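Local structure of hypothetical protein Atu1826 (Agrobacterium tumefaciens, 2I3D) at residues B[109-112]-B[113-117]; B[133-136]-B[137-140]; B[159-162]-B[163-166]; B[192-195]-B[196-199]. The protein is of unknown function but is probably an alpha/beta hydrolase, perhaps related to the S15 X-Pro dipeptidyl-peptidases. All blocks are in the same frame, centred on the assembly; numbering follows the deposited sequence.

Contacts 1 and 2 are consecutive turns of two helices, 101-117 and 131-142, that pack against the central sheet; contact 3 is a loop turn, and contact 4 is the place where helix 184-195 gives way to loop. Contact 2 is the buried one, with an amide over an indole face. Contact 1 is half buried, apolar toward the sheet and polar outward, while contact 4 lies at the surface and relies on backbone carbonyls gripped by a hydroxyl and by N-H groups. Contact 3 lies between contacts 2 and 4 and touches both, its aromatic side packed inward and its carboxylate and hydroxyl outward. Contacts 1 and 2 meet through leucines.

Contact 1 of 4, residues B[109-112]-B[113-117]; sequences SALD and WVQSL
The carbonyl oxygen of Asp112 takes the backbone N-H of Ser116, with 2.8 Å between O and N; it is the shortest of the four helical bonds joining 109-112 to 113-117, and at 145° the most bent. One residue further along, the oxygen of Trp113 is held twice, by Leu117 N and by the hydroxyl of Ser116, whose OG lies 2.7 Å from Trp113 O. A chi1 of 76° sets OG between backbone N and carbonyl carbon, from where it reaches the carbonyl of the preceding turn; a short hydroxyl can do this at an exposed helix end. Leu111 and Gln115, one turn apart, share a side of the helix: the glutamine runs past the leucine, its NE2 3.6 Å from Leu111 CD1. Its methylenes cover apolar surface while its amide reaches Glu145, and Asp112 OD1 makes a salt bridge with Arg143, so two polar ends tie the helix to Arg143 and Glu145 of the loop. Trp113 leaves by another side, with CG anti to the backbone N (chi1 179°). Leu117 CD1 lies 3.7 Å above the plane of its indole ring, toward the rim, and the ring also stacks with Phe28 and meets Tyr39 edge-to-face. Ala110 and Val114, short enough for close approach, rest on strand 81-85. An amphipathic helix laid across the central sheet in this way is typical of the alpha/beta hydrolase fold.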
ATOM      1  N   SER B 109     -16.728 -16.144  -7.159  1.00 18.46           N
ATOM      2  CA  SER B 109     -15.953 -17.382  -7.299  1.00 19.73           C
ATOM      3  C   SER B 109     -15.095 -17.635  -6.093  1.00 19.23           C
ATOM      4  O   SER B 109     -14.958 -18.785  -5.634  1.00 19.63           O
ATOM      5  CB  SER B 109     -15.050 -17.363  -8.529  1.00 20.21           C
ATOM      6  OG  SER B 109     -15.807 -17.544  -9.704  1.00 25.69           O
ATOM      7  N   ALA B 110     -14.502 -16.565  -5.587  1.00 18.06           N
ATOM      8  CA  ALA B 110     -13.693 -16.654  -4.366  1.00 17.80           C
ATOM      9  C   ALA B 110     -14.497 -17.119  -3.169  1.00 17.38           C
ATOM     10  O   ALA B 110     -14.096 -18.048  -2.460  1.00 18.93           O
ATOM     11  CB  ALA B 110     -13.015 -15.282  -4.048  1.00 17.32           C
ATOM     12  N   LEU B 111     -15.668 -16.498  -2.970  1.00 17.14           N
ATOM     13  CA  LEU B 111     -16.568 -16.896  -1.885  1.00 17.70           C
ATOM     14  C   LEU B 111     -17.059 -18.345  -2.042  1.00 18.70           C
ATOM     15  O   LEU B 111     -17.054 -19.110  -1.069  1.00 19.35           O
ATOM     16  CB  LEU B 111     -17.744 -15.918  -1.748  1.00 17.77           C
ATOM     17  CG  LEU B 111     -18.642 -16.188  -0.527  1.00 16.92           C
ATOM     18  CD1 LEU B 111     -17.901 -16.415   0.849  1.00 17.00           C
ATOM     19  CD2 LEU B 111     -19.654 -15.047  -0.407  1.00 17.53           C
ATOM     20  N   ASP B 112     -17.390 -18.721  -3.277  1.00 20.01           N
ATOM     21  CA  ASP B 112     -17.808 -20.130  -3.554  1.00 21.80           C
ATOM     22  C   ASP B 112     -16.692 -21.111  -3.181  1.00 22.71           C
ATOM     23  O   ASP B 112     -16.937 -22.184  -2.577  1.00 24.30           O
ATOM     24  CB  ASP B 112     -18.139 -20.320  -5.042  1.00 21.74           C
ATOM     25  CG  ASP B 112     -19.429 -19.633  -5.469  1.00 22.70           C
ATOM     26  OD1 ASP B 112     -20.268 -19.212  -4.630  1.00 23.50           O
ATOM     27  OD2 ASP B 112     -19.622 -19.553  -6.694  1.00 24.31           O
ATOM     28  N   TRP B 113     -15.467 -20.767  -3.572  1.00 23.10           N
ATOM     29  CA  TRP B 113     -14.313 -21.612  -3.285  1.00 23.70           C
ATOM     30  C   TRP B 113     -14.117 -21.836  -1.785  1.00 23.76           C
ATOM     31  O   TRP B 113     -14.004 -23.007  -1.333  1.00 24.18           O
ATOM     32  CB  TRP B 113     -13.074 -21.031  -3.922  1.00 24.35           C
ATOM     33  CG  TRP B 113     -11.837 -21.799  -3.681  1.00 25.38           C
ATOM     34  CD1 TRP B 113     -11.409 -22.909  -4.372  1.00 26.83           C
ATOM     35  CD2 TRP B 113     -10.848 -21.533  -2.689  1.00 25.60           C
ATOM     36  NE1 TRP B 113     -10.198 -23.327  -3.875  1.00 26.84           N
ATOM     37  CE2 TRP B 113      -9.834 -22.512  -2.834  1.00 26.48           C
ATOM     38  CE3 TRP B 113     -10.707 -20.556  -1.698  1.00 27.01           C
ATOM     39  CZ2 TRP B 113      -8.699 -22.539  -2.023  1.00 25.97           C
ATOM     40  CZ3 TRP B 113      -9.572 -20.589  -0.876  1.00 26.23           C
ATOM     41  CH2 TRP B 113      -8.586 -21.577  -1.049  1.00 26.61           C
ATOM     42  N   VAL B 114     -14.116 -20.755  -0.989  1.00 23.30           N
ATOM     43  CA  VAL B 114     -13.946 -20.890   0.467  1.00 23.71           C
ATOM     44  C   VAL B 114     -15.111 -21.686   1.043  1.00 23.40           C
ATOM     45  O   VAL B 114     -14.920 -22.582   1.872  1.00 24.23           O
ATOM     46  CB  VAL B 114     -13.789 -19.519   1.222  1.00 24.02           C
ATOM     47  CG1 VAL B 114     -13.434 -19.756   2.717  1.00 24.71           C
ATOM     48  CG2 VAL B 114     -12.751 -18.689   0.599  1.00 26.38           C
ATOM     49  N   GLN B 115     -16.320 -21.400   0.570  1.00 23.35           N
ATOM     50  CA  GLN B 115     -17.477 -22.139   1.040  1.00 24.67           C
ATOM     51  C   GLN B 115     -17.464 -23.632   0.667  1.00 25.73           C
ATOM     52  O   GLN B 115     -17.988 -24.460   1.410  1.00 27.01           O
ATOM     53  CB  GLN B 115     -18.755 -21.467   0.553  1.00 24.14           C
ATOM     54  CG  GLN B 115     -19.088 -20.194   1.319  1.00 24.17           C
ATOM     55  CD  GLN B 115     -20.304 -19.477   0.752  1.00 26.08           C
ATOM     56  OE1 GLN B 115     -20.798 -19.808  -0.339  1.00 26.38           O
ATOM     57  NE2 GLN B 115     -20.805 -18.500   1.499  1.00 24.33           N
ATOM     58  N   SER B 116     -16.874 -23.969  -0.476  1.00 26.82           N
ATOM     59  CA  SER B 116     -16.706 -25.393  -0.862  1.00 27.88           C
ATOM     60  C   SER B 116     -15.797 -26.117   0.151  1.00 28.71           C
ATOM     61  O   SER B 116     -16.004 -27.304   0.437  1.00 29.28           O
ATOM     62  CB  SER B 116     -16.225 -25.552  -2.324  1.00 27.76           C
ATOM     63  OG  SER B 116     -14.827 -25.259  -2.514  1.00 28.83           O
ATOM     64  N   LEU B 117     -14.809 -25.402   0.703  1.00 28.94           N
ATOM     65  CA  LEU B 117     -13.892 -25.969   1.705  1.00 29.14           C
ATOM     66  C   LEU B 117     -14.466 -25.926   3.119  1.00 29.16           C
ATOM     67  O   LEU B 117     -14.020 -26.680   4.003  1.00 30.36           O
ATOM     68  CB  LEU B 117     -12.533 -25.259   1.686  1.00 29.14           C
ATOM     69  CG  LEU B 117     -11.741 -25.195   0.375  1.00 30.93           C
ATOM     70  CD1 LEU B 117     -10.343 -24.607   0.661  1.00 32.33           C
ATOM     71  CD2 LEU B 117     -11.610 -26.544  -0.299  1.00 33.24           C
TER

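Contact 2 of 4, residues B[133-136]-B[137-140]; sequences AWIG and MQLL
Gln138 stretches its side chain back along the helix, CG beside the backbone N (chi1 -71°), until the amide nitrogen sits over the indole of Trp134, one turn earlier. NE2 lies 3.0 Å above the ring plane, over the centre of the bicycle, and the nearest ring atom is Trp134 CE2, 3.1 Å from Gln138 NE2. Ring and amide planes are 47° apart, so the amide is tilted over the face and does not lie flat on it, a placement consistent with a favourable amide-pi contact. The same nitrogen also makes a weak, long bond to the carbonyl oxygen of Trp134, which Gln138 N engages at 3.1 Å as well, so both ends of the glutamine are drawn to one residue. Beyond the NH2 end, Ile135 CD1 lies 3.9 Å from Gln138 NE2.

The tryptophan is fixed in turn. With CG anti to the backbone N (chi1 -180°), the indole extends to where its NE1 can donate to Asp160 O and where Tyr159 stacks on the ring. Regular helical bonds run beneath all this, among them Leu140 N to Gly136 O at 2.9 Å.

Within the beta-alpha-beta unit of strand 124-129, helix 131-142 and strand 146-152, the helix starts within the probable nucleophile elbow, whose residues Ala133 touches. Selenomethionine Met137 and Leu140 pack on strand 146-152, whereas Ile135 and Leu139 face helix 101-117.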
ATOM      1  N   ALA B 133     -14.610  -1.841  -2.065  1.00  8.75           N
ATOM      2  CA  ALA B 133     -15.827  -1.654  -1.255  1.00  9.55           C
ATOM      3  C   ALA B 133     -17.037  -1.691  -2.198  1.00 10.40           C
ATOM      4  O   ALA B 133     -18.138  -2.122  -1.803  1.00 11.27           O
ATOM      5  CB  ALA B 133     -15.779  -0.317  -0.527  1.00  9.65           C
ATOM      6  N   TRP B 134     -16.879  -1.145  -3.409  1.00 10.31           N
ATOM      7  CA  TRP B 134     -17.999  -1.200  -4.377  1.00 11.01           C
ATOM      8  C   TRP B 134     -18.295  -2.641  -4.800  1.00 11.39           C
ATOM      9  O   TRP B 134     -19.480  -3.102  -4.801  1.00 11.47           O
ATOM     10  CB  TRP B 134     -17.654  -0.301  -5.573  1.00 11.08           C
ATOM     11  CG  TRP B 134     -18.693  -0.229  -6.659  1.00 12.36           C
ATOM     12  CD1 TRP B 134     -19.990   0.207  -6.553  1.00 14.13           C
ATOM     13  CD2 TRP B 134     -18.488  -0.591  -8.031  1.00 12.34           C
ATOM     14  NE1 TRP B 134     -20.629   0.100  -7.795  1.00 13.07           N
ATOM     15  CE2 TRP B 134     -19.718  -0.364  -8.716  1.00 12.56           C
ATOM     16  CE3 TRP B 134     -17.395  -1.140  -8.741  1.00 12.16           C
ATOM     17  CZ2 TRP B 134     -19.859  -0.623 -10.089  1.00 12.49           C
ATOM     18  CZ3 TRP B 134     -17.525  -1.375 -10.077  1.00 14.97           C
ATOM     19  CH2 TRP B 134     -18.734  -1.121 -10.754  1.00 13.81           C
ATOM     20  N   ILE B 135     -17.240  -3.376  -5.205  1.00 11.81           N
ATOM     21  CA  ILE B 135     -17.447  -4.813  -5.449  1.00 11.51           C
ATOM     22  C   ILE B 135     -18.023  -5.543  -4.209  1.00 10.76           C
ATOM     23  O   ILE B 135     -18.961  -6.356  -4.319  1.00 11.58           O
ATOM     24  CB  ILE B 135     -16.153  -5.497  -5.924  1.00 10.91           C
ATOM     25  CG1 ILE B 135     -15.559  -4.760  -7.155  1.00 12.27           C
ATOM     26  CG2 ILE B 135     -16.410  -7.030  -6.170  1.00 10.38           C
ATOM     27  CD1 ILE B 135     -16.443  -4.889  -8.434  1.00 14.40           C
ATOM     28  N   GLY B 136     -17.507  -5.217  -3.010  1.00 11.92           N
ATOM     29  CA  GLY B 136     -17.982  -5.870  -1.812  1.00  9.84           C
ATOM     30  C   GLY B 136     -19.469  -5.664  -1.557  1.00 10.69           C
ATOM     31  O   GLY B 136     -20.195  -6.604  -1.177  1.00 12.27           O
HETATM   32  N   MSE B 137     -19.926  -4.438  -1.760  1.00  9.96           N
HETATM   33  CA  MSE B 137     -21.343  -4.161  -1.499  0.70 11.21           C
HETATM   34  C   MSE B 137     -22.234  -4.819  -2.567  1.00 11.44           C
HETATM   35  O   MSE B 137     -23.383  -5.185  -2.273  1.00 12.89           O
HETATM   36  CB  MSE B 137     -21.616  -2.668  -1.273  0.70 11.51           C
HETATM   37  CG  MSE B 137     -20.859  -2.135  -0.037  0.70 11.36           C
HETATM   38 SE   MSE B 137     -21.423  -0.405   0.601  0.52 13.58          SE
HETATM   39  CE  MSE B 137     -22.970  -1.004   1.656  0.70 12.63           C
ATOM     40  N   GLN B 138     -21.707  -4.977  -3.790  1.00 11.33           N
ATOM     41  CA  GLN B 138     -22.451  -5.694  -4.814  1.00 13.04           C
ATOM     42  C   GLN B 138     -22.538  -7.183  -4.406  1.00 13.27           C
ATOM     43  O   GLN B 138     -23.582  -7.841  -4.576  1.00 14.85           O
ATOM     44  CB  GLN B 138     -21.764  -5.553  -6.165  1.00 12.60           C
ATOM     45  CG  GLN B 138     -21.885  -4.146  -6.751  1.00 12.92           C
ATOM     46  CD  GLN B 138     -21.178  -4.056  -8.101  1.00 15.93           C
ATOM     47  OE1 GLN B 138     -21.647  -4.629  -9.106  1.00 16.44           O
ATOM     48  NE2 GLN B 138     -20.010  -3.385  -8.112  1.00 15.39           N
ATOM     49  N   LEU B 139     -21.455  -7.724  -3.858  1.00 13.08           N
ATOM     50  CA  LEU B 139     -21.490  -9.141  -3.462  1.00 14.74           C
ATOM     51  C   LEU B 139     -22.497  -9.324  -2.303  1.00 14.92           C
ATOM     52  O   LEU B 139     -23.295 -10.274  -2.286  1.00 16.23           O
ATOM     53  CB  LEU B 139     -20.099  -9.612  -3.060  1.00 15.61           C
ATOM     54  CG  LEU B 139     -19.977 -11.099  -2.700  1.00 16.40           C
ATOM     55  CD1 LEU B 139     -20.193 -11.969  -3.956  1.00 18.84           C
ATOM     56  CD2 LEU B 139     -18.605 -11.351  -2.069  1.00 18.29           C
ATOM     57  N   LEU B 140     -22.466  -8.388  -1.351  1.00 15.18           N
ATOM     58  CA  LEU B 140     -23.408  -8.346  -0.234  1.00 15.87           C
ATOM     59  C   LEU B 140     -24.848  -8.413  -0.731  1.00 17.34           C
ATOM     60  O   LEU B 140     -25.658  -9.209  -0.247  1.00 16.95           O
ATOM     61  CB  LEU B 140     -23.191  -7.016   0.509  1.00 16.13           C
ATOM     62  CG  LEU B 140     -24.214  -6.607   1.589  1.00 16.22           C
ATOM     63  CD1 LEU B 140     -24.022  -7.495   2.781  1.00 17.27           C
ATOM     64  CD2 LEU B 140     -24.056  -5.164   1.989  1.00 16.89           C
TER

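Contact 3 of 4, residues B[159-162]-B[163-166]; sequences YDFS and FLAP
Phe161 and Leu164 form the firm side of a type I beta turn. Their backbones are joined by Leu164 N donating to Phe161 O at 3.1 Å; the bond is nearly straight at 168°, although the donor stands well above the carbonyl plane. A water bridges the same turn, donating to Phe161 O and Leu164 O. The two side chains lie side by side and point the same way, with Leu164 CD1 at the edge of the Phe161 ring, 4.1 Å from CD1 of that ring. Phe163 turns back on the chain: chi1 of 63° sets CG between its backbone N and carbonyl carbon, and the ring edge comes up to Asp160, with CE2 3.3 Å from Asp160 O.

The outer side is polar. There Asp160 OD1 accepts twice from Ser162, from the backbone N at 3.0 Å in an Asx turn and from OG at 2.9 Å through the syn lone pair. A short acid and a small hydroxyl probably steady the exposed corner.

The loop runs between strands 146-152 and 171-176. Its apolar side chains pack against two helices, Phe161 and Leu164 touching both 131-142 and 184-195, Phe163 touching Met137 and Gln138 of 131-142.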
ATOM      1  N   TYR B 159     -18.417   5.367  -8.838  1.00 11.66           N
ATOM      2  CA  TYR B 159     -19.089   4.083  -9.092  1.00 11.38           C
ATOM      3  C   TYR B 159     -20.504   4.204  -8.556  1.00 12.23           C
ATOM      4  O   TYR B 159     -20.747   4.929  -7.576  1.00 11.84           O
ATOM      5  CB  TYR B 159     -18.360   2.922  -8.408  1.00 12.74           C
ATOM      6  CG  TYR B 159     -16.961   2.768  -8.974  1.00 13.63           C
ATOM      7  CD1 TYR B 159     -16.767   2.342 -10.295  1.00 13.88           C
ATOM      8  CD2 TYR B 159     -15.838   3.022  -8.203  1.00 15.62           C
ATOM      9  CE1 TYR B 159     -15.514   2.186 -10.826  1.00 15.01           C
ATOM     10  CE2 TYR B 159     -14.546   2.882  -8.752  1.00 16.19           C
ATOM     11  CZ  TYR B 159     -14.412   2.490 -10.062  1.00 15.07           C
ATOM     12  OH  TYR B 159     -13.148   2.328 -10.582  1.00 17.55           O
ATOM     13  N   ASP B 160     -21.410   3.494  -9.212  1.00 11.79           N
ATOM     14  CA  ASP B 160     -22.837   3.555  -8.923  1.00 11.77           C
ATOM     15  C   ASP B 160     -23.209   2.626  -7.748  1.00 11.12           C
ATOM     16  O   ASP B 160     -23.188   1.408  -7.872  1.00 12.52           O
ATOM     17  CB  ASP B 160     -23.582   3.150 -10.205  1.00 10.63           C
ATOM     18  CG  ASP B 160     -25.091   3.128 -10.039  1.00 12.58           C
ATOM     19  OD1 ASP B 160     -25.611   3.753  -9.065  1.00 13.18           O
ATOM     20  OD2 ASP B 160     -25.747   2.489 -10.913  1.00 13.61           O
ATOM     21  N   PHE B 161     -23.619   3.199  -6.620  1.00 11.88           N
ATOM     22  CA  PHE B 161     -24.071   2.368  -5.469  1.00 11.88           C
ATOM     23  C   PHE B 161     -25.596   2.220  -5.360  1.00 13.57           C
ATOM     24  O   PHE B 161     -26.111   1.788  -4.319  1.00 14.77           O
ATOM     25  CB  PHE B 161     -23.533   2.973  -4.158  1.00 11.12           C
ATOM     26  CG  PHE B 161     -22.074   2.691  -3.933  1.00 11.71           C
ATOM     27  CD1 PHE B 161     -21.670   1.777  -2.981  1.00 12.02           C
ATOM     28  CD2 PHE B 161     -21.110   3.405  -4.648  1.00 11.35           C
ATOM     29  CE1 PHE B 161     -20.296   1.510  -2.764  1.00 12.58           C
ATOM     30  CE2 PHE B 161     -19.710   3.208  -4.446  1.00 12.08           C
ATOM     31  CZ  PHE B 161     -19.301   2.244  -3.478  1.00 11.51           C
ATOM     32  N   SER B 162     -26.317   2.637  -6.403  1.00 14.98           N
ATOM     33  CA  SER B 162     -27.744   2.776  -6.250  1.00 17.10           C
ATOM     34  C   SER B 162     -28.414   1.386  -6.276  1.00 17.38           C
ATOM     35  O   SER B 162     -29.600   1.288  -5.948  1.00 19.48           O
ATOM     36  CB  SER B 162     -28.329   3.749  -7.275  1.00 18.93           C
ATOM     37  OG  SER B 162     -28.407   3.108  -8.471  1.00 20.62           O
ATOM     38  N   PHE B 163     -27.652   0.325  -6.590  1.00 17.42           N
ATOM     39  CA  PHE B 163     -28.140  -1.086  -6.440  1.00 17.18           C
ATOM     40  C   PHE B 163     -28.487  -1.450  -4.971  1.00 17.66           C
ATOM     41  O   PHE B 163     -29.140  -2.451  -4.717  1.00 18.48           O
ATOM     42  CB  PHE B 163     -27.118  -2.094  -6.978  1.00 16.84           C
ATOM     43  CG  PHE B 163     -25.801  -2.064  -6.216  1.00 15.33           C
ATOM     44  CD1 PHE B 163     -25.643  -2.796  -5.050  1.00 15.33           C
ATOM     45  CD2 PHE B 163     -24.749  -1.267  -6.658  1.00 14.73           C
ATOM     46  CE1 PHE B 163     -24.434  -2.736  -4.322  1.00 14.20           C
ATOM     47  CE2 PHE B 163     -23.552  -1.190  -5.921  1.00 13.58           C
ATOM     48  CZ  PHE B 163     -23.408  -1.908  -4.760  1.00 14.48           C
ATOM     49  N   LEU B 164     -27.963  -0.698  -4.004  1.00 17.30           N
ATOM     50  CA  LEU B 164     -28.257  -0.962  -2.586  1.00 18.57           C
ATOM     51  C   LEU B 164     -29.664  -0.471  -2.236  1.00 20.28           C
ATOM     52  O   LEU B 164     -29.879   0.652  -1.704  1.00 22.20           O
ATOM     53  CB  LEU B 164     -27.261  -0.247  -1.710  1.00 18.24           C
ATOM     54  CG  LEU B 164     -25.872  -0.894  -1.669  1.00 17.63           C
ATOM     55  CD1 LEU B 164     -24.837   0.100  -1.077  1.00 15.46           C
ATOM     56  CD2 LEU B 164     -25.870  -2.262  -0.899  1.00 16.55           C
ATOM     57  N   ALA B 165     -30.639  -1.315  -2.510  1.00 21.42           N
ATOM     58  CA  ALA B 165     -32.028  -0.861  -2.431  1.00 23.39           C
ATOM     59  C   ALA B 165     -32.977  -2.021  -2.099  1.00 23.50           C
ATOM     60  O   ALA B 165     -33.757  -2.465  -2.957  1.00 25.85           O
ATOM     61  CB  ALA B 165     -32.426  -0.197  -3.735  1.00 24.18           C
ATOM     62  N   PRO B 166     -32.987  -2.455  -0.827  1.00 21.99           N
ATOM     63  CA  PRO B 166     -32.170  -1.798   0.178  1.00 20.65           C
ATOM     64  C   PRO B 166     -30.898  -2.605   0.483  1.00 19.36           C
ATOM     65  O   PRO B 166     -30.752  -3.784   0.101  1.00 19.06           O
ATOM     66  CB  PRO B 166     -33.091  -1.804   1.413  1.00 21.38           C
ATOM     67  CG  PRO B 166     -33.809  -3.143   1.266  1.00 20.78           C
ATOM     68  CD  PRO B 166     -33.829  -3.518  -0.221  1.00 22.36           C
TER
HETATM   69  O   HOH W   1     -28.402   3.334  -2.852  1.00 27.13           O

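Contact 4 of 4, residues B[192-195]-B[196-199]; sequences EKLK and TQKG
The backbone tightens where 192-195 runs into 196-199: Thr196 N donates to Lys193 O and Gln197 N to Leu194 O, both at 3.1 Å between N and O. These bonds span three residues where a regular alpha helix spans four, and each donor stands above the carbonyl plane, 58° out of it for Thr196. A weak, long bond from Thr196 N to Glu192 O is what remains of the four-residue spacing. Beyond the turn the chain straightens.

Thr196 adds a side-chain grip to the same carbonyl. Its OG1 is 2.7 Å from Lys193 O and meets it in the carbonyl plane, so that oxygen is held by two donors approaching from different directions. A chi1 of 68° places OG1 between the backbone N and carbonyl carbon, facing back down the helix, while CG2 comes within 3.4 Å of Glu192 O. The extended Gln197 side chain crosses Leu194 at a slant, with OE1 3.7 Å from Leu194 CD2. Its amide is used at both ends, OE1 accepting from Cys167 N and NE2 donating to Leu164 O; the carboxamide offers an acceptor and a donor side by side, and glutamine is long enough to bring both to the loop. Leu194 itself packs on Leu164, Cys167 and Ile202.

Lys195 runs over strand 202-207, touching Ile202 and His204, while Lys193 lies exposed. Strand 171-176, helix 184-195 and strand 202-207 form a beta-alpha-beta crossover, as in the alpha/beta hydrolase fold, and this turn leads from its helix toward the last strand.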
ATOM      1  N   GLU B 192     -26.405   8.883   3.955  1.00 13.68           N
ATOM      2  CA  GLU B 192     -27.757   9.408   4.238  0.70 15.26           C
ATOM      3  C   GLU B 192     -28.833   8.584   3.524  1.00 15.45           C
ATOM      4  O   GLU B 192     -29.907   8.302   4.113  1.00 16.51           O
ATOM      5  CB  GLU B 192     -27.876  10.882   3.855  0.70 16.51           C
ATOM      6  CG  GLU B 192     -27.162  11.819   4.806  0.70 19.55           C
ATOM      7  CD  GLU B 192     -27.819  11.894   6.181  0.70 22.40           C
ATOM      8  OE1 GLU B 192     -29.008  12.270   6.289  0.70 26.52           O
ATOM      9  OE2 GLU B 192     -27.146  11.557   7.152  0.70 24.98           O
ATOM     10  N   LYS B 193     -28.579   8.196   2.271  1.00 14.60           N
ATOM     11  CA  LYS B 193     -29.520   7.331   1.541  1.00 15.35           C
ATOM     12  C   LYS B 193     -29.712   5.990   2.268  1.00 14.74           C
ATOM     13  O   LYS B 193     -30.827   5.558   2.520  1.00 16.55           O
ATOM     14  CB  LYS B 193     -29.039   7.144   0.081  1.00 16.07           C
ATOM     15  CG  LYS B 193     -29.699   6.046  -0.724  1.00 18.56           C
ATOM     16  CD  LYS B 193     -31.131   6.409  -0.984  1.00 23.01           C
ATOM     17  CE  LYS B 193     -31.810   5.308  -1.780  1.00 27.12           C
ATOM     18  NZ  LYS B 193     -33.289   5.513  -1.856  1.00 29.94           N
ATOM     19  N   LEU B 194     -28.602   5.365   2.679  1.00 13.79           N
ATOM     20  CA  LEU B 194     -28.686   4.063   3.321  1.00 14.54           C
ATOM     21  C   LEU B 194     -29.386   4.168   4.664  1.00 15.37           C
ATOM     22  O   LEU B 194     -30.070   3.219   5.055  1.00 17.55           O
ATOM     23  CB  LEU B 194     -27.298   3.447   3.520  1.00 14.32           C
ATOM     24  CG  LEU B 194     -26.603   3.139   2.187  1.00 14.68           C
ATOM     25  CD1 LEU B 194     -25.241   2.446   2.454  1.00 17.29           C
ATOM     26  CD2 LEU B 194     -27.514   2.327   1.224  1.00 16.05           C
ATOM     27  N   LYS B 195     -29.232   5.302   5.343  1.00 15.32           N
ATOM     28  CA  LYS B 195     -29.806   5.494   6.697  1.00 16.56           C
ATOM     29  C   LYS B 195     -31.336   5.621   6.656  1.00 17.33           C
ATOM     30  O   LYS B 195     -32.019   5.507   7.694  1.00 19.54           O
ATOM     31  CB  LYS B 195     -29.129   6.661   7.451  1.00 15.57           C
ATOM     32  CG  LYS B 195     -27.649   6.313   7.803  1.00 15.91           C
ATOM     33  CD  LYS B 195     -26.951   7.350   8.708  1.00 16.24           C
ATOM     34  CE  LYS B 195     -25.702   6.708   9.440  1.00 15.77           C
ATOM     35  NZ  LYS B 195     -24.864   7.765  10.116  1.00 14.21           N
ATOM     36  N   THR B 196     -31.911   5.780   5.468  1.00 18.29           N
ATOM     37  CA  THR B 196     -33.381   5.784   5.330  1.00 20.24           C
ATOM     38  C   THR B 196     -33.990   4.382   5.336  1.00 21.52           C
ATOM     39  O   THR B 196     -35.219   4.228   5.327  1.00 22.24           O
ATOM     40  CB  THR B 196     -33.852   6.489   4.033  1.00 20.35           C
ATOM     41  OG1 THR B 196     -33.463   5.714   2.896  1.00 18.95           O
ATOM     42  CG2 THR B 196     -33.257   7.896   3.938  1.00 20.92           C
ATOM     43  N   GLN B 197     -33.137   3.361   5.301  1.00 21.28           N
ATOM     44  CA  GLN B 197     -33.581   1.987   5.160  1.00 22.74           C
ATOM     45  C   GLN B 197     -33.769   1.324   6.549  1.00 23.67           C
ATOM     46  O   GLN B 197     -32.819   1.183   7.304  1.00 24.44           O
ATOM     47  CB  GLN B 197     -32.582   1.266   4.239  1.00 21.88           C
ATOM     48  CG  GLN B 197     -32.428   2.042   2.890  1.00 23.57           C
ATOM     49  CD  GLN B 197     -31.388   1.475   1.925  1.00 23.41           C
ATOM     50  OE1 GLN B 197     -30.595   0.615   2.291  1.00 22.86           O
ATOM     51  NE2 GLN B 197     -31.393   1.970   0.683  1.00 24.05           N
ATOM     52  N   LYS B 198     -34.994   0.936   6.918  1.00 24.88           N
ATOM     53  CA  LYS B 198     -35.208   0.423   8.287  1.00 25.54           C
ATOM     54  C   LYS B 198     -34.625  -0.983   8.454  1.00 24.47           C
ATOM     55  O   LYS B 198     -34.474  -1.726   7.486  1.00 25.33           O
ATOM     56  CB  LYS B 198     -36.691   0.407   8.677  1.00 27.67           C
ATOM     57  CG  LYS B 198     -37.320   1.777   8.762  1.00 31.68           C
ATOM     58  CD  LYS B 198     -38.750   1.692   8.256  1.00 35.17           C
ATOM     59  CE  LYS B 198     -39.402   3.056   8.251  1.00 41.37           C
ATOM     60  NZ  LYS B 198     -38.534   4.135   7.632  1.00 41.13           N
ATOM     61  N   GLY B 199     -34.242  -1.330   9.673  1.00 22.28           N
ATOM     62  CA  GLY B 199     -33.856  -2.690   9.933  1.00 20.27           C
ATOM     63  C   GLY B 199     -32.379  -2.958   9.760  1.00 17.77           C
ATOM     64  O   GLY B 199     -31.916  -4.065   9.982  1.00 17.46           O
TER
HETATM   65  O   HOH W   2     -30.303   2.521   7.770  1.00 21.95           O